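Local coordinates for protein probable fumarate reductase Ifc3 (Shewanella frigidimarina, PDB 1QO8) that reduces fumarate to succinate in an essentially one-way reaction, using one FAD and four covalently bound c-type hemes per subunit, at residues A[127-132]-A[147-152]; A[413-418]-A[489-494]. All coordinates share one frame; numbering follows the deposited sequence.

Overall arrangement
Contact 1 (127-132 with 147-152) belongs to the dinucleotide-binding core of the flavoprotein region and touches FAD directly, at the adenosine half and the pyrophosphate. Contact 2 (413-418 with 489-494) pairs two strands of a separate mixed sheet. The centres of the two contacts are 40 Å apart, on opposite sides of the centre of the chain, and their nearest atoms are about 25 Å apart. Contact 2 lies near the probable substrate site. The side chain of Val494 is about 8 Å from that of His360, and the side chain of Ile414 about 8 Å from that of Glu373; both are probable succinate-binding residues.

Contact 1 (A[127-132]-A[147-152]). With FAD (flavin-adenine dinucleotide), chain G.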
loop_
_atom_site.group_PDB
_atom_site.type_symbol
_atom_site.label_atom_id
_atom_site.label_comp_id
_atom_site.label_asym_id
_atom_site.label_seq_id
_atom_site.Cartn_x
_atom_site.Cartn_y
_atom_site.Cartn_z
ATOM N N VAL A 127 -5.292 21.216 -8.683
ATOM C CA VAL A 127 -6.411 20.289 -8.648
ATOM C C VAL A 127 -6.920 20.153 -7.182
ATOM O O VAL A 127 -6.200 19.569 -6.379
ATOM C CB VAL A 127 -5.931 18.910 -9.140
ATOM C CG1 VAL A 127 -7.035 17.896 -9.220
ATOM C CG2 VAL A 127 -5.138 19.108 -10.455
ATOM N N GLY A 128 -8.079 20.773 -6.894
ATOM C CA GLY A 128 -8.644 20.618 -5.531
ATOM C C GLY A 128 -8.617 21.977 -4.863
ATOM O O GLY A 128 -7.594 22.595 -4.654
ATOM N N ALA A 129 -9.777 22.473 -4.487
ATOM C CA ALA A 129 -9.846 23.766 -3.793
ATOM C C ALA A 129 -10.282 23.559 -2.356
ATOM O O ALA A 129 -11.307 24.077 -1.893
ATOM C CB ALA A 129 -10.846 24.658 -4.521
ATOM N N GLY A 130 -9.529 22.782 -1.578
ATOM C CA GLY A 130 -9.771 22.824 -0.101
ATOM C C GLY A 130 -8.683 23.763 0.387
ATOM O O GLY A 130 -8.267 24.569 -0.481
ATOM N N SER A 131 -8.131 23.645 1.585
ATOM C CA SER A 131 -7.195 24.653 2.057
ATOM C C SER A 131 -5.903 24.573 1.278
ATOM O O SER A 131 -5.251 25.582 1.005
ATOM C CB SER A 131 -6.971 24.441 3.581
ATOM O OG SER A 131 -5.953 25.339 4.056
ATOM N N ALA A 132 -5.389 23.327 1.079
ATOM C CA ALA A 132 -4.101 23.194 0.387
ATOM C C ALA A 132 -4.181 23.741 -1.052
ATOM O O ALA A 132 -3.283 24.512 -1.413
ATOM C CB ALA A 132 -3.559 21.758 0.360
ATOM N N VAL A 147 -2.951 30.743 -13.374
ATOM C CA VAL A 147 -3.409 29.607 -12.572
ATOM C C VAL A 147 -4.825 29.230 -12.986
ATOM O O VAL A 147 -5.661 30.109 -13.141
ATOM C CB VAL A 147 -3.438 29.971 -11.076
ATOM C CG1 VAL A 147 -4.159 28.948 -10.184
ATOM C CG2 VAL A 147 -2.027 30.128 -10.543
ATOM N N ILE A 148 -5.102 27.943 -13.154
ATOM C CA ILE A 148 -6.479 27.475 -13.165
ATOM C C ILE A 148 -6.678 26.679 -11.851
ATOM O O ILE A 148 -5.720 26.002 -11.518
ATOM C CB ILE A 148 -6.787 26.633 -14.413
ATOM C CG1 ILE A 148 -6.734 27.589 -15.668
ATOM C CG2 ILE A 148 -8.122 25.928 -14.349
ATOM C CD1 ILE A 148 -6.912 26.795 -16.954
ATOM N N LEU A 149 -7.824 26.830 -11.197
ATOM C CA LEU A 149 -8.041 26.126 -9.921
ATOM C C LEU A 149 -9.237 25.257 -10.238
ATOM O O LEU A 149 -10.204 25.970 -10.604
ATOM C CB LEU A 149 -8.390 27.054 -8.751
ATOM C CG LEU A 149 -8.912 26.421 -7.449
ATOM C CD1 LEU A 149 -7.957 25.299 -6.967
ATOM C CD2 LEU A 149 -9.014 27.476 -6.329
ATOM N N VAL A 150 -9.219 23.946 -10.109
ATOM C CA VAL A 150 -10.419 23.175 -10.416
ATOM C C VAL A 150 -10.917 22.364 -9.211
ATOM O O VAL A 150 -10.109 21.890 -8.400
ATOM C CB VAL A 150 -10.229 22.182 -11.580
ATOM C CG1 VAL A 150 -9.819 22.882 -12.897
ATOM C CG2 VAL A 150 -9.114 21.166 -11.303
ATOM N N ASP A 151 -12.263 22.140 -9.111
ATOM C CA ASP A 151 -12.667 21.262 -8.003
ATOM C C ASP A 151 -13.775 20.396 -8.538
ATOM O O ASP A 151 -14.634 20.967 -9.186
ATOM C CB ASP A 151 -13.151 22.060 -6.764
ATOM C CG ASP A 151 -13.337 21.128 -5.563
ATOM O OD1 ASP A 151 -14.269 20.335 -5.534
ATOM O OD2 ASP A 151 -12.479 21.262 -4.642
ATOM N N LYS A 152 -13.850 19.095 -8.206
ATOM C CA LYS A 152 -14.923 18.281 -8.786
ATOM C C LYS A 152 -16.266 18.475 -8.098
ATOM O O LYS A 152 -17.239 17.858 -8.578
ATOM C CB LYS A 152 -14.531 16.794 -8.734
ATOM C CG LYS A 152 -14.467 16.319 -7.219
ATOM C CD LYS A 152 -14.090 14.831 -7.173
ATOM C CE LYS A 152 -13.682 14.406 -5.666
ATOM N NZ LYS A 152 -13.810 12.882 -5.732
HETATM P PA FAD G . -9.516 18.884 1.309
HETATM O O1A FAD G . -9.894 20.053 2.165
HETATM O O2A FAD G . -10.226 17.731 1.350
HETATM O O5B FAD G . -9.960 19.389 -0.112
HETATM C C5B FAD G . -9.628 18.667 -1.369
HETATM C C4B FAD G . -10.452 19.361 -2.565
HETATM O O4B FAD G . -10.038 18.556 -3.775
HETATM C C3B FAD G . -11.983 19.060 -2.450
HETATM O O3B FAD G . -12.858 20.090 -2.348
HETATM C C2B FAD G . -12.243 17.880 -3.457
HETATM O O2B FAD G . -13.561 17.868 -4.058
HETATM C C1B FAD G . -11.286 18.267 -4.522
HETATM N N9A FAD G . -10.883 17.140 -5.374
HETATM C C8A FAD G . -10.664 15.833 -5.018
HETATM N N7A FAD G . -10.433 15.070 -6.051
HETATM C C5A FAD G . -10.496 15.907 -7.161
HETATM C C6A FAD G . -10.418 15.663 -8.599
HETATM N N6A FAD G . -10.198 14.493 -9.131
HETATM N N1A FAD G . -10.515 16.781 -9.361
HETATM C C2A FAD G . -10.830 18.022 -8.858
HETATM N N3A FAD G . -10.939 18.329 -7.545
HETATM C C4A FAD G . -10.788 17.220 -6.772
HETATM N N1 FAD G . -7.055 18.764 11.003
HETATM C C2 FAD G . -6.484 19.681 11.736
HETATM O O2 FAD G . -5.331 19.959 11.791
HETATM N N3 FAD G . -7.224 20.524 12.620
HETATM C C4 FAD G . -8.598 20.311 12.636
HETATM O O4 FAD G . -9.279 20.948 13.389
HETATM C C4X FAD G . -9.200 19.234 11.852
HETATM N N5 FAD G . -10.518 18.999 11.930
HETATM C C5X FAD G . -11.104 18.059 11.151
HETATM C C6 FAD G . -12.488 17.877 11.270
HETATM C C7 FAD G . -13.114 16.937 10.488
HETATM C C7M FAD G . -14.586 16.683 10.552
HETATM C C8 FAD G . -12.322 16.197 9.536
HETATM C C8M FAD G . -13.005 15.221 8.627
HETATM C C9 FAD G . -10.973 16.396 9.396
HETATM C C9A FAD G . -10.323 17.319 10.181
HETATM N N10 FAD G . -8.940 17.587 10.153
HETATM C C10 FAD G . -8.365 18.503 10.947
HETATM C "C1'" FAD G . -8.129 17.161 8.968
HETATM C "C2'" FAD G . -7.903 18.383 8.016
HETATM O "O2'" FAD G . -9.220 19.029 8.066
HETATM C "C3'" FAD G . -7.830 17.783 6.590
HETATM O "O3'" FAD G . -6.740 16.858 6.485
HETATM C "C4'" FAD G . -7.256 18.908 5.665
HETATM O "O4'" FAD G . -8.316 19.912 5.650
HETATM C "C5'" FAD G . -7.184 18.282 4.226
HETATM O "O5'" FAD G . -7.014 19.537 3.310
HETATM P P FAD G . -6.751 19.417 1.797
HETATM O O1P FAD G . -6.608 20.847 1.328
HETATM O O2P FAD G . -5.688 18.519 1.715
HETATM O O3P FAD G . -7.908 18.691 1.314
#
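Asp151 reaches from the end of strand 147-150 to the turn at Gly128 and Ala129, and holds the FAD ribose there. Asp151 CB lies 4.1 Å from Ala129 CB. CG, the carboxylate carbon, stands anti to the backbone N (chi1 -171°), which turns both oxygens to the ribose. Asp151 OD1 accepts a hydrogen bond from FAD O2B at 3.0 Å, and a second from the backbone N of Ala153. Asp151 OD2 takes the other ribose hydroxyl, with FAD O3B at 2.6 Å. It also accepts the amide of Ala129: Ala129 N to Asp151 OD2 is 3.0 Å, the angle at H is 164°, and the lone pair used is the anti one. Two bonds therefore grip each oxygen and fix the rotation of the carboxylate. With an alanine here, both ribose hydroxyls and the Ala129 amide would probably lose this acceptor.

The arrangement is that of a Rossmann-type beta-alpha-beta unit: strand 124-127, a glycine-rich turn, helix 131-143 and strand 147-150, with an acidic residue just past the second strand. Val127 pairs in parallel with Val150, and Gly128 N donates to Val150 O at 2.8 Å. A side chain at Gly128 would run into FAD O4B, and one at Gly130 into FAD O1A. Gly130 is the N-cap of the helix. Two residues on, Ala132 N donates to FAD O1P at 2.8 Å, so the positive end of the helix dipole probably steadies the pyrophosphate. On the helix side, Ala129 CB rests 3.8 Å from Leu149 CD2, beside Phe134. Val127 CG1 instead meets the adenine at N1A, and the extended Lys152 chain runs along the same base to a salt bridge with Asp339.

Contact 2 (A[413-418]-A[489-494]); sequences WIIFDN and YYAVKV
This is an antiparallel strand pairing, buried in the mixed sheet where strand 412-417 lies between strands 381-383 and 489-505. Ile414 with Val492 and Phe416 with Tyr490 are the hydrogen-bonded pairs. Both bonds of the first pair lie in the carbonyl plane, with Ile414 N to Val492 O at 2.8 Å. In the second pair, Phe416 N comes to Tyr490 O from 27° out of the Tyr490 carbonyl plane and at a longer 3.2 Å.

On the face with Trp413, Lys493 CB sits over the six-membered ring of Trp413, 3.9 Å from its centroid, as a CH-pi contact. The extended lysine chain then leads away, and its ammonium makes a cation-pi contact with Phe411. Ala491 CB packs between Trp413 CE3 and Ile415 CG1. On the other face, chi1 of 50° turns the Phe416 ring so that Tyr490 CB lies over one of its faces, 3.3 Å from Phe416 CE1. The two rings are near parallel, at 20°, but slid so far that they barely overlap. Tyr490 stacks instead on Tyr421. The backbone bonds thus set the register, while the side chains add mainly apolar and aromatic packing on both faces.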
loop_
_atom_site.group_PDB
_atom_site.type_symbol
_atom_site.label_atom_id
_atom_site.label_comp_id
_atom_site.label_asym_id
_atom_site.label_seq_id
_atom_site.Cartn_x
_atom_site.Cartn_y
_atom_site.Cartn_z
ATOM N N TRP A 413 -24.701 2.565 20.810
ATOM C CA TRP A 413 -25.449 3.745 21.241
ATOM C C TRP A 413 -24.783 4.448 22.418
ATOM O O TRP A 413 -24.440 3.825 23.447
ATOM C CB TRP A 413 -26.815 3.213 21.668
ATOM C CG TRP A 413 -27.722 2.710 20.594
ATOM C CD1 TRP A 413 -28.080 1.427 20.355
ATOM C CD2 TRP A 413 -28.489 3.520 19.672
ATOM N NE1 TRP A 413 -28.957 1.391 19.304
ATOM C CE2 TRP A 413 -29.248 2.650 18.893
ATOM C CE3 TRP A 413 -28.636 4.875 19.491
ATOM C CZ2 TRP A 413 -30.121 3.084 17.873
ATOM C CZ3 TRP A 413 -29.487 5.352 18.498
ATOM C CH2 TRP A 413 -30.209 4.433 17.684
ATOM N N ILE A 414 -24.669 5.772 22.400
ATOM C CA ILE A 414 -24.228 6.430 23.628
ATOM C C ILE A 414 -25.445 7.056 24.329
ATOM O O ILE A 414 -26.192 7.728 23.604
ATOM C CB ILE A 414 -23.096 7.406 23.382
ATOM C CG1 ILE A 414 -21.835 6.568 23.083
ATOM C CG2 ILE A 414 -22.895 8.352 24.549
ATOM C CD1 ILE A 414 -20.665 7.361 22.573
ATOM N N ILE A 415 -25.597 6.730 25.610
ATOM C CA ILE A 415 -26.886 6.840 26.350
ATOM C C ILE A 415 -26.742 7.629 27.640
ATOM O O ILE A 415 -25.604 7.610 28.089
ATOM C CB ILE A 415 -27.290 5.402 26.595
ATOM C CG1 ILE A 415 -28.294 5.288 25.446
ATOM C CG2 ILE A 415 -27.693 4.507 27.763
ATOM C CD1 ILE A 415 -27.853 4.154 24.609
ATOM N N PHE A 416 -27.730 8.460 27.979
ATOM C CA PHE A 416 -27.548 9.312 29.153
ATOM C C PHE A 416 -28.928 9.834 29.548
ATOM O O PHE A 416 -29.869 9.613 28.768
ATOM C CB PHE A 416 -26.503 10.412 29.050
ATOM C CG PHE A 416 -26.715 11.221 27.786
ATOM C CD1 PHE A 416 -27.650 12.248 27.747
ATOM C CD2 PHE A 416 -26.015 10.845 26.616
ATOM C CE1 PHE A 416 -27.786 12.954 26.528
ATOM C CE2 PHE A 416 -26.158 11.569 25.423
ATOM C CZ PHE A 416 -27.062 12.609 25.378
ATOM N N ASP A 417 -29.045 10.475 30.738
ATOM C CA ASP A 417 -30.430 10.917 31.078
ATOM C C ASP A 417 -30.374 12.411 31.145
ATOM O O ASP A 417 -29.310 12.973 30.789
ATOM C CB ASP A 417 -30.825 10.232 32.403
ATOM C CG ASP A 417 -30.143 10.842 33.621
ATOM O OD1 ASP A 417 -29.114 11.578 33.565
ATOM O OD2 ASP A 417 -30.664 10.567 34.747
ATOM N N ASN A 418 -31.350 13.161 31.625
ATOM C CA ASN A 418 -31.430 14.619 31.751
ATOM C C ASN A 418 -30.403 15.231 32.611
ATOM O O ASN A 418 -30.111 16.429 32.469
ATOM C CB ASN A 418 -32.829 15.072 32.259
ATOM C CG ASN A 418 -33.183 16.521 32.493
ATOM O OD1 ASN A 418 -34.250 17.141 32.472
ATOM N ND2 ASN A 418 -32.293 17.495 32.752
ATOM N N TYR A 489 -34.719 10.315 28.650
ATOM C CA TYR A 489 -33.528 9.528 28.394
ATOM C C TYR A 489 -33.142 9.654 26.906
ATOM O O TYR A 489 -34.031 9.824 26.090
ATOM C CB TYR A 489 -33.729 8.059 28.762
ATOM C CG TYR A 489 -34.165 7.933 30.238
ATOM C CD1 TYR A 489 -35.493 8.019 30.569
ATOM C CD2 TYR A 489 -33.243 7.791 31.224
ATOM C CE1 TYR A 489 -35.863 7.931 31.928
ATOM C CE2 TYR A 489 -33.586 7.671 32.561
ATOM C CZ TYR A 489 -34.926 7.746 32.891
ATOM O OH TYR A 489 -35.257 7.667 34.228
ATOM N N TYR A 490 -31.840 9.670 26.623
ATOM C CA TYR A 490 -31.349 10.038 25.311
ATOM C C TYR A 490 -30.415 8.975 24.737
ATOM O O TYR A 490 -29.748 8.324 25.541
ATOM C CB TYR A 490 -30.481 11.297 25.435
ATOM C CG TYR A 490 -31.312 12.515 25.793
ATOM C CD1 TYR A 490 -31.957 13.302 24.854
ATOM C CD2 TYR A 490 -31.452 12.831 27.156
ATOM C CE1 TYR A 490 -32.722 14.400 25.261
ATOM C CE2 TYR A 490 -32.181 13.922 27.578
ATOM C CZ TYR A 490 -32.799 14.697 26.608
ATOM O OH TYR A 490 -33.529 15.776 27.043
ATOM N N ALA A 491 -30.332 8.925 23.395
ATOM C CA ALA A 491 -29.269 8.118 22.775
ATOM C C ALA A 491 -28.769 8.708 21.438
ATOM O O ALA A 491 -29.575 9.245 20.662
ATOM C CB ALA A 491 -29.797 6.730 22.472
ATOM N N VAL A 492 -27.478 8.478 21.154
ATOM C CA VAL A 492 -26.934 8.840 19.877
ATOM C C VAL A 492 -26.294 7.573 19.220
ATOM O O VAL A 492 -25.558 6.872 19.937
ATOM C CB VAL A 492 -25.654 9.650 19.783
ATOM C CG1 VAL A 492 -25.682 10.561 18.551
ATOM C CG2 VAL A 492 -25.119 10.189 21.065
ATOM N N LYS A 493 -26.554 7.388 17.929
ATOM C CA LYS A 493 -25.992 6.189 17.289
ATOM C C LYS A 493 -24.595 6.414 16.755
ATOM O O LYS A 493 -24.368 7.444 16.117
ATOM C CB LYS A 493 -26.956 5.737 16.190
ATOM C CG LYS A 493 -26.601 4.386 15.546
ATOM C CD LYS A 493 -27.785 4.171 14.560
ATOM C CE LYS A 493 -27.954 2.808 14.014
ATOM N NZ LYS A 493 -29.152 2.824 13.042
ATOM N N VAL A 494 -23.581 5.618 17.171
ATOM C CA VAL A 494 -22.190 5.886 16.741
ATOM C C VAL A 494 -21.453 4.677 16.244
ATOM O O VAL A 494 -21.888 3.552 16.404
ATOM C CB VAL A 494 -21.364 6.471 17.893
ATOM C CG1 VAL A 494 -22.096 7.689 18.467
ATOM C CG2 VAL A 494 -21.194 5.408 19.021
#